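Local atomic coordinates of putative adhesin (Komagataella phaffii, PDB entry 5FX8), a protein that probably serves in adhesion between cells, and may bind other proteins at the cell surface through salt bridges and hydrogen bonds. Residues Val27-Ser32 / Val48-Glu53; His88-Thr93 / Val108-Lys113; Phe129-Ser134 / Tyr138-Asp143. All blocks are in the same frame, centred on the assembly; numbering follows the deposited sequence.

Contact 1 (Val27-Ser32 / Val48-Glu53); sequences VSFVFS and VSIPNE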
loop_
_atom_site.group_PDB
_atom_site.type_symbol
_atom_site.label_atom_id
_atom_site.label_comp_id
_atom_site.label_asym_id
_atom_site.label_seq_id
_atom_site.Cartn_x
_atom_site.Cartn_y
_atom_site.Cartn_z
ATOM N N VAL C 27 -54.179 32.351 24.660
ATOM C CA VAL C 27 -54.657 32.958 25.901
ATOM C C VAL C 27 -56.174 32.814 25.947
ATOM O O VAL C 27 -56.879 33.515 25.223
ATOM C CB VAL C 27 -54.252 34.430 26.003
ATOM C CG1 VAL C 27 -54.769 35.008 27.276
ATOM C CG2 VAL C 27 -52.780 34.558 25.970
ATOM N N SER C 28 -56.686 31.947 26.820
ATOM C CA SER C 28 -58.093 31.552 26.847
ATOM C C SER C 28 -58.833 32.151 28.037
ATOM O O SER C 28 -58.412 31.998 29.182
ATOM C CB SER C 28 -58.221 30.036 26.898
ATOM O OG SER C 28 -57.671 29.464 25.739
ATOM N N PHE C 29 -59.964 32.787 27.767
ATOM C CA PHE C 29 -60.793 33.392 28.806
ATOM C C PHE C 29 -62.031 32.526 28.965
ATOM O O PHE C 29 -62.906 32.528 28.106
ATOM C CB PHE C 29 -61.151 34.836 28.452
ATOM C CG PHE C 29 -59.963 35.738 28.359
ATOM C CD1 PHE C 29 -59.275 35.881 27.166
ATOM C CD2 PHE C 29 -59.506 36.411 29.471
ATOM C CE1 PHE C 29 -58.171 36.689 27.072
ATOM C CE2 PHE C 29 -58.413 37.235 29.387
ATOM C CZ PHE C 29 -57.742 37.371 28.177
ATOM N N VAL C 30 -62.082 31.765 30.030
ATOM C CA VAL C 30 -63.168 30.831 30.268
ATOM C C VAL C 30 -64.302 31.568 30.957
ATOM O O VAL C 30 -64.076 32.301 31.923
ATOM C CB VAL C 30 -62.683 29.643 31.114
ATOM C CG1 VAL C 30 -63.809 28.651 31.386
ATOM C CG2 VAL C 30 -61.558 28.966 30.408
ATOM N N PHE C 31 -65.520 31.373 30.456
ATOM C CA PHE C 31 -66.727 31.981 30.997
ATOM C C PHE C 31 -67.661 30.883 31.466
ATOM O O PHE C 31 -67.970 29.965 30.708
ATOM C CB PHE C 31 -67.431 32.846 29.961
ATOM C CG PHE C 31 -66.677 34.086 29.577
ATOM C CD1 PHE C 31 -65.686 34.044 28.627
ATOM C CD2 PHE C 31 -66.990 35.298 30.143
ATOM C CE1 PHE C 31 -65.020 35.163 28.265
ATOM C CE2 PHE C 31 -66.325 36.420 29.779
ATOM C CZ PHE C 31 -65.331 36.347 28.836
ATOM N N SER C 32 -68.109 30.982 32.713
ATOM C CA SER C 32 -69.002 29.991 33.288
ATOM C C SER C 32 -69.889 30.649 34.332
ATOM O O SER C 32 -69.598 31.731 34.836
ATOM C CB SER C 32 -68.235 28.829 33.920
ATOM O OG SER C 32 -69.118 27.923 34.551
ATOM N N VAL C 48 -59.944 43.153 31.571
ATOM C CA VAL C 48 -58.867 42.235 31.939
ATOM C C VAL C 48 -57.568 42.774 31.372
ATOM O O VAL C 48 -57.462 43.013 30.167
ATOM C CB VAL C 48 -59.073 40.796 31.428
ATOM C CG1 VAL C 48 -58.032 39.906 32.043
ATOM C CG2 VAL C 48 -60.419 40.267 31.768
ATOM N N SER C 49 -56.578 42.950 32.226
ATOM C CA SER C 49 -55.310 43.466 31.753
ATOM C C SER C 49 -54.476 42.311 31.233
ATOM O O SER C 49 -54.517 41.208 31.773
ATOM C CB SER C 49 -54.579 44.198 32.862
ATOM O OG SER C 49 -54.228 43.289 33.876
ATOM N N ILE C 50 -53.779 42.552 30.137
ATOM C CA ILE C 50 -52.870 41.582 29.544
ATOM C C ILE C 50 -51.456 42.000 29.927
ATOM O O ILE C 50 -51.115 43.176 29.772
ATOM C CB ILE C 50 -53.035 41.520 28.010
ATOM C CG1 ILE C 50 -54.156 40.566 27.592
ATOM C CG2 ILE C 50 -51.750 41.075 27.336
ATOM C CD1 ILE C 50 -55.514 41.017 27.958
ATOM N N PRO C 51 -50.632 41.102 30.457
ATOM C CA PRO C 51 -49.266 41.483 30.834
ATOM C C PRO C 51 -48.457 41.944 29.638
ATOM O O PRO C 51 -48.602 41.432 28.536
ATOM C CB PRO C 51 -48.694 40.193 31.426
ATOM C CG PRO C 51 -49.546 39.121 30.910
ATOM C CD PRO C 51 -50.908 39.693 30.761
ATOM N N ASN C 52 -47.575 42.914 29.870
ATOM C CA ASN C 52 -46.846 43.538 28.768
ATOM C C ASN C 52 -46.025 42.551 27.949
ATOM O O ASN C 52 -45.659 42.869 26.819
ATOM C CB ASN C 52 -45.938 44.633 29.305
ATOM C CG ASN C 52 -46.700 45.653 30.093
ATOM O OD1 ASN C 52 -47.844 45.950 29.765
ATOM N ND2 ASN C 52 -46.094 46.182 31.152
ATOM N N GLU C 53 -45.719 41.370 28.483
ATOM C CA GLU C 53 -44.884 40.450 27.735
ATOM C C GLU C 53 -45.648 39.800 26.591
ATOM O O GLU C 53 -45.016 39.303 25.654
ATOM C CB GLU C 53 -44.285 39.388 28.667
ATOM C CG GLU C 53 -45.270 38.705 29.577
ATOM C CD GLU C 53 -45.381 39.369 30.912
ATOM O OE1 GLU C 53 -45.295 40.607 30.980
ATOM O OE2 GLU C 53 -45.534 38.639 31.903
#

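Contact 2 (His88-Thr93 / Val108-Lys113); sequences HVLTFT and VFFTLK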
loop_
_atom_site.group_PDB
_atom_site.type_symbol
_atom_site.label_atom_id
_atom_site.label_comp_id
_atom_site.label_asym_id
_atom_site.label_seq_id
_atom_site.Cartn_x
_atom_site.Cartn_y
_atom_site.Cartn_z
ATOM N N HIS C 88 -53.148 48.365 27.986
ATOM C CA HIS C 88 -53.016 46.908 27.983
ATOM C C HIS C 88 -54.198 46.237 28.673
ATOM O O HIS C 88 -54.051 45.252 29.388
ATOM C CB HIS C 88 -51.679 46.464 28.575
ATOM C CG HIS C 88 -50.512 46.879 27.740
ATOM N ND1 HIS C 88 -49.858 46.013 26.891
ATOM C CD2 HIS C 88 -49.914 48.082 27.581
ATOM C CE1 HIS C 88 -48.895 46.662 26.258
ATOM N NE2 HIS C 88 -48.903 47.918 26.665
ATOM N N VAL C 89 -55.393 46.742 28.403
ATOM C CA VAL C 89 -56.610 46.252 29.026
ATOM C C VAL C 89 -57.537 45.732 27.947
ATOM O O VAL C 89 -57.838 46.443 26.983
ATOM C CB VAL C 89 -57.303 47.351 29.844
ATOM C CG1 VAL C 89 -58.689 46.882 30.263
ATOM C CG2 VAL C 89 -56.438 47.732 31.035
ATOM N N LEU C 90 -58.002 44.508 28.112
ATOM C CA LEU C 90 -58.959 43.930 27.189
ATOM C C LEU C 90 -60.355 44.108 27.770
ATOM O O LEU C 90 -60.593 43.741 28.920
ATOM C CB LEU C 90 -58.643 42.455 26.953
ATOM C CG LEU C 90 -59.452 41.720 25.888
ATOM C CD1 LEU C 90 -59.209 42.340 24.536
ATOM C CD2 LEU C 90 -59.139 40.249 25.853
ATOM N N THR C 91 -61.271 44.682 26.994
ATOM C CA THR C 91 -62.624 44.931 27.473
ATOM C C THR C 91 -63.606 44.011 26.768
ATOM O O THR C 91 -63.691 44.012 25.545
ATOM C CB THR C 91 -63.038 46.381 27.249
ATOM O OG1 THR C 91 -62.052 47.259 27.795
ATOM C CG2 THR C 91 -64.360 46.635 27.920
ATOM N N PHE C 92 -64.363 43.248 27.530
ATOM C CA PHE C 92 -65.458 42.485 26.958
ATOM C C PHE C 92 -66.733 43.282 27.177
ATOM O O PHE C 92 -66.982 43.763 28.283
ATOM C CB PHE C 92 -65.568 41.107 27.604
ATOM C CG PHE C 92 -64.344 40.250 27.446
ATOM C CD1 PHE C 92 -63.217 40.462 28.211
ATOM C CD2 PHE C 92 -64.340 39.200 26.573
ATOM C CE1 PHE C 92 -62.109 39.665 28.069
ATOM C CE2 PHE C 92 -63.248 38.413 26.442
ATOM C CZ PHE C 92 -62.127 38.645 27.186
ATOM N N THR C 93 -67.519 43.450 26.126
ATOM C CA THR C 93 -68.737 44.245 26.184
ATOM C C THR C 93 -69.903 43.428 25.654
ATOM O O THR C 93 -69.981 43.164 24.457
ATOM C CB THR C 93 -68.572 45.521 25.388
ATOM O OG1 THR C 93 -67.485 46.265 25.934
ATOM C CG2 THR C 93 -69.824 46.329 25.453
ATOM N N VAL C 108 -63.381 32.435 25.248
ATOM C CA VAL C 108 -62.801 33.365 24.293
ATOM C C VAL C 108 -61.291 33.224 24.377
ATOM O O VAL C 108 -60.708 33.314 25.462
ATOM C CB VAL C 108 -63.250 34.814 24.563
ATOM C CG1 VAL C 108 -62.302 35.811 23.899
ATOM C CG2 VAL C 108 -64.660 35.041 24.061
ATOM N N PHE C 109 -60.654 32.976 23.245
ATOM C CA PHE C 109 -59.207 32.897 23.216
ATOM C C PHE C 109 -58.647 33.767 22.105
ATOM O O PHE C 109 -59.304 34.037 21.099
ATOM C CB PHE C 109 -58.721 31.454 23.068
ATOM C CG PHE C 109 -58.880 30.882 21.702
ATOM C CD1 PHE C 109 -57.920 31.091 20.735
ATOM C CD2 PHE C 109 -59.954 30.069 21.409
ATOM C CE1 PHE C 109 -58.056 30.560 19.496
ATOM C CE2 PHE C 109 -60.085 29.523 20.166
ATOM C CZ PHE C 109 -59.134 29.769 19.209
ATOM N N PHE C 110 -57.433 34.222 22.321
ATOM C CA PHE C 110 -56.636 34.869 21.305
ATOM C C PHE C 110 -55.245 34.253 21.313
ATOM O O PHE C 110 -54.795 33.726 22.333
ATOM C CB PHE C 110 -56.519 36.357 21.545
ATOM C CG PHE C 110 -57.811 37.081 21.522
ATOM C CD1 PHE C 110 -58.348 37.529 20.326
ATOM C CD2 PHE C 110 -58.483 37.360 22.698
ATOM C CE1 PHE C 110 -59.541 38.243 20.306
ATOM C CE2 PHE C 110 -59.674 38.066 22.686
ATOM C CZ PHE C 110 -60.204 38.503 21.491
ATOM N N THR C 111 -54.567 34.313 20.165
ATOM C CA THR C 111 -53.197 33.838 20.050
ATOM C C THR C 111 -52.268 35.044 20.095
ATOM O O THR C 111 -52.352 35.941 19.255
ATOM C CB THR C 111 -52.967 33.008 18.781
ATOM O OG1 THR C 111 -53.154 33.818 17.620
ATOM C CG2 THR C 111 -53.901 31.841 18.716
ATOM N N LEU C 112 -51.376 35.052 21.068
ATOM C CA LEU C 112 -50.438 36.141 21.257
ATOM C C LEU C 112 -49.018 35.617 21.100
ATOM O O LEU C 112 -48.756 34.421 21.218
ATOM C CB LEU C 112 -50.614 36.782 22.640
ATOM C CG LEU C 112 -52.044 37.177 22.979
ATOM C CD1 LEU C 112 -52.136 37.785 24.348
ATOM C CD2 LEU C 112 -52.507 38.171 21.983
ATOM N N LYS C 113 -48.103 36.530 20.818
ATOM C CA LYS C 113 -46.676 36.264 20.808
ATOM C C LYS C 113 -46.017 36.977 21.981
ATOM O O LYS C 113 -46.532 37.968 22.502
ATOM C CB LYS C 113 -46.038 36.741 19.507
ATOM C CG LYS C 113 -46.439 35.982 18.271
ATOM C CD LYS C 113 -46.044 34.515 18.341
ATOM C CE LYS C 113 -45.780 33.938 16.954
ATOM N NZ LYS C 113 -44.602 34.601 16.289
#

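Contact 3 (Phe129-Ser134 / Tyr138-Asp143); sequences FDFETS and YSPSVD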
loop_
_atom_site.group_PDB
_atom_site.type_symbol
_atom_site.label_atom_id
_atom_site.label_comp_id
_atom_site.label_asym_id
_atom_site.label_seq_id
_atom_site.Cartn_x
_atom_site.Cartn_y
_atom_site.Cartn_z
ATOM N N PHE C 129 -47.791 34.507 33.938
ATOM C CA PHE C 129 -48.398 35.693 33.348
ATOM C C PHE C 129 -49.477 36.177 34.294
ATOM O O PHE C 129 -50.310 35.385 34.731
ATOM C CB PHE C 129 -49.025 35.401 31.984
ATOM C CG PHE C 129 -48.114 34.755 30.995
ATOM C CD1 PHE C 129 -47.256 35.515 30.233
ATOM C CD2 PHE C 129 -48.163 33.400 30.784
ATOM C CE1 PHE C 129 -46.456 34.935 29.311
ATOM C CE2 PHE C 129 -47.363 32.820 29.862
ATOM C CZ PHE C 129 -46.511 33.585 29.124
ATOM N N ASP C 130 -49.460 37.460 34.615
ATOM C CA ASP C 130 -50.421 38.035 35.551
ATOM C C ASP C 130 -51.519 38.767 34.783
ATOM O O ASP C 130 -51.269 39.803 34.164
ATOM C CB ASP C 130 -49.718 38.976 36.524
ATOM C CG ASP C 130 -48.797 38.253 37.464
ATOM O OD1 ASP C 130 -49.039 37.059 37.718
ATOM O OD2 ASP C 130 -47.828 38.875 37.946
ATOM N N PHE C 131 -52.735 38.239 34.832
ATOM C CA PHE C 131 -53.919 38.932 34.328
ATOM C C PHE C 131 -54.705 39.498 35.513
ATOM O O PHE C 131 -55.085 38.759 36.428
ATOM C CB PHE C 131 -54.790 37.990 33.494
ATOM C CG PHE C 131 -54.073 37.385 32.323
ATOM C CD1 PHE C 131 -53.384 36.195 32.461
ATOM C CD2 PHE C 131 -54.070 38.011 31.096
ATOM C CE1 PHE C 131 -52.716 35.649 31.417
ATOM C CE2 PHE C 131 -53.403 37.462 30.044
ATOM C CZ PHE C 131 -52.718 36.279 30.208
ATOM N N GLU C 132 -54.934 40.807 35.506
ATOM C CA GLU C 132 -55.658 41.478 36.576
ATOM C C GLU C 132 -57.088 41.773 36.145
ATOM O O GLU C 132 -57.318 42.380 35.094
ATOM C CB GLU C 132 -54.942 42.758 36.995
ATOM C CG GLU C 132 -53.633 42.478 37.709
ATOM C CD GLU C 132 -53.255 43.542 38.714
ATOM O OE1 GLU C 132 -54.063 44.470 38.938
ATOM O OE2 GLU C 132 -52.143 43.455 39.279
ATOM N N THR C 133 -58.045 41.303 36.937
ATOM C CA THR C 133 -59.410 41.784 36.819
ATOM C C THR C 133 -59.689 42.749 37.958
ATOM O O THR C 133 -58.777 43.425 38.446
ATOM C CB THR C 133 -60.410 40.640 36.842
ATOM O OG1 THR C 133 -60.416 40.046 38.139
ATOM C CG2 THR C 133 -60.033 39.602 35.814
ATOM N N SER C 134 -60.942 42.820 38.394
ATOM C CA SER C 134 -61.291 43.764 39.446
ATOM C C SER C 134 -61.254 43.108 40.808
ATOM O O SER C 134 -60.849 43.732 41.790
ATOM C CB SER C 134 -62.668 44.376 39.183
ATOM O OG SER C 134 -63.636 43.385 38.897
ATOM N N TYR C 138 -55.324 36.382 37.954
ATOM C CA TYR C 138 -55.093 35.056 37.406
ATOM C C TYR C 138 -53.644 34.954 36.953
ATOM O O TYR C 138 -53.157 35.818 36.222
ATOM C CB TYR C 138 -56.025 34.781 36.237
ATOM C CG TYR C 138 -57.469 34.697 36.578
ATOM C CD1 TYR C 138 -58.263 35.828 36.596
ATOM C CD2 TYR C 138 -58.057 33.479 36.853
ATOM C CE1 TYR C 138 -59.597 35.746 36.888
ATOM C CE2 TYR C 138 -59.381 33.385 37.142
ATOM C CZ TYR C 138 -60.148 34.514 37.158
ATOM O OH TYR C 138 -61.482 34.412 37.456
ATOM N N SER C 139 -52.964 33.891 37.370
ATOM C CA SER C 139 -51.533 33.730 37.111
ATOM C C SER C 139 -51.204 32.354 36.559
ATOM O O SER C 139 -50.509 31.568 37.211
ATOM C CB SER C 139 -50.730 33.981 38.379
ATOM O OG SER C 139 -50.839 35.331 38.725
ATOM N N PRO C 140 -51.644 32.045 35.341
ATOM C CA PRO C 140 -51.203 30.807 34.697
ATOM C C PRO C 140 -49.704 30.810 34.467
ATOM O O PRO C 140 -49.053 31.852 34.373
ATOM C CB PRO C 140 -51.956 30.810 33.370
ATOM C CG PRO C 140 -52.190 32.245 33.101
ATOM C CD PRO C 140 -52.470 32.859 34.434
ATOM N N SER C 141 -49.161 29.607 34.342
ATOM C CA SER C 141 -47.722 29.429 34.261
ATOM C C SER C 141 -47.342 28.621 33.032
ATOM O O SER C 141 -48.047 27.691 32.646
ATOM C CB SER C 141 -47.206 28.753 35.514
ATOM O OG SER C 141 -45.971 29.319 35.876
ATOM N N VAL C 142 -46.207 28.976 32.439
ATOM C CA VAL C 142 -45.664 28.297 31.268
ATOM C C VAL C 142 -44.149 28.149 31.418
ATOM O O VAL C 142 -43.466 29.068 31.876
ATOM C CB VAL C 142 -46.039 29.074 29.991
ATOM C CG1 VAL C 142 -45.018 28.864 28.904
ATOM C CG2 VAL C 142 -47.401 28.635 29.520
ATOM N N ASP C 143 -43.620 26.996 31.013
ATOM C CA ASP C 143 -42.182 26.734 31.048
ATOM C C ASP C 143 -41.533 27.121 29.721
ATOM O O ASP C 143 -41.830 26.519 28.685
ATOM C CB ASP C 143 -41.926 25.259 31.348
ATOM C CG ASP C 143 -40.504 24.990 31.800
ATOM O OD1 ASP C 143 -39.896 25.880 32.430
ATOM O OD2 ASP C 143 -40.006 23.876 31.550
#

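Contact 1 (Val27-Ser32 / Val48-Glu53)
Phe29 and Val48 meet across two backbones that are not strand neighbours: the closest pair of CA atoms, Phe29 CA and Val48 CA, stands 9.6 Å apart, a spacing of facing layers that side chains alone must fill. Phe29 reaches inward from strand 25-31, and Val48 and Ile50 answer from the end of strand 45-49 and the loop that follows it. The phenyl ring carries the contact with its far end. Its CE2 lies 3.8 Å from Val48 CG1, and this methyl sits beside the ring edge, near the ring plane, instead of over a face. The two side chains run past each other in opposite directions, and the Val48 CB is close behind at 4.2 Å from Phe29 CE2. The valine offers that branch because CG1 is anti to the backbone N (chi1 -171°), while the other methyl, CG2, stays a little farther from the ring. Ile50 makes the looser touch: its CA-CB bond does not point at the opposite segment, but the chain bends back so that Ile50 CD1 comes within 4.3 Å of Phe29 CZ, obliquely to the ring. One aromatic end therefore meets two aliphatic side chains at neighbouring ring atoms. Around this pair, Phe92 meets the Phe29 ring edge-to-face and Ile7 of strand 4-11 packs against it, while Ser49, which points away from strand 25-31, sends its hydroxyl to the backbone N of Glu132. All three residues that touch are buried, and only carbon atoms meet, so the contact is purely apolar: it joins the two layers of the first cohesin-like domain by dispersion and the exclusion of water, and its fit rests on side-chain shape, not on a directional bond.

Contact 2 (His88-Thr93 / Val108-Lys113)
Phe92, Phe110 and Leu90 bury most of this contact, in which strand 89-94 faces strand 101-114 across the domain interior. The backbones are well separated, with Phe92 CA 9.9 Å from Val108 CA and Leu90 CA 11.1 Å from Phe110 CA, so all the touching is done by side chains that alternate inward along each strand. Phe92 places its ring end against Val108. Phe92 CE2 is 3.8 Å from Val108 CG1, which lies at the ring edge and in the ring plane, and the two side chains approach from opposite directions. Two residues along each strand, Leu90 and Phe110 meet at an oblique angle: Leu90 CD2 comes to 3.9 Å from Phe110 CE2. The leucine CB already points at the facing strand; with CG anti to the backbone N (chi1 -173°) and chi2 at 63°, CD2 is the methyl that meets the ring. Further neighbours of the two rings are Phe31, edge-to-face with Phe92, and Phe56, edge-to-face with Phe110, while Thr81 of strand 77-84 touches both. Each layer here thus sends a branched aliphatic residue and a phenylalanine into a shared hydrophobic core, an arrangement characteristic of a beta-sandwich, consistent with the jelly-roll sandwich of cohesins to which this domain is related.

Contact 3 (Phe129-Ser134 / Tyr138-Asp143)
Phe131 and Tyr138 both hold CG anti to their own carbonyl carbon (chi1 -58° and -66°), so the rings lean alike from their backbones. Directly opposed as an antiparallel hydrogen-bonded pair, with Phe131 N to Tyr138 O and Tyr138 N to Phe131 O each 2.8 Å, they project to one face of the hairpin. The ladder goes on one-sidedly: Phe129 N donates to Pro140 O at 3.0 Å, but the proline has no N-H to return, and the Phe129 carbonyl instead receives a CA-H contact from Ser139. The Pro140 and Phe131 side chains cross at about a right angle, and Pro140 CG stands 3.8 Å from Phe131 CE1 at the edge. Farther along, Phe129 CE2 rests obliquely on Val142 CB (4.0 Å). Away from the aromatic face, Ser139 OG donates to Asp130 OD1 at 2.7 Å, reaching the anti side of the carboxylate and 29° out of its plane. Near the turn, Thr133 CG2 sits at the edge of the Tyr138 ring while Thr133 OG1 hydrogen-bonds to Gln136 O. The aromatic face packs on Ile7 and Val9 of strand 4-11. The whole is a beta hairpin of strands 126-132 and 137-144, its exposed side polar and its inner side apolar.

Overall arrangement
From the N terminus the chain first closes contact 1, returning from strand 25-31 to strand 45-49 after fifteen residues; contact 2 then closes a loop of similar length, and contact 3 a short hairpin turn. The three follow in series, neither nesting nor crossing. Contacts 1 and 2 bridge the same two layers: strands 25-31 and 101-114 are neighbours in one, strands 45-49 and 89-94 in the other, so their side chains share one core, with centres about 6 Å apart. Contact 3 adjoins contact 1, where Ser49 N probably bonds to Glu132 O and Pro51 packs on Phe131. It does not touch contact 2, whose nearest atoms are about 6 Å away.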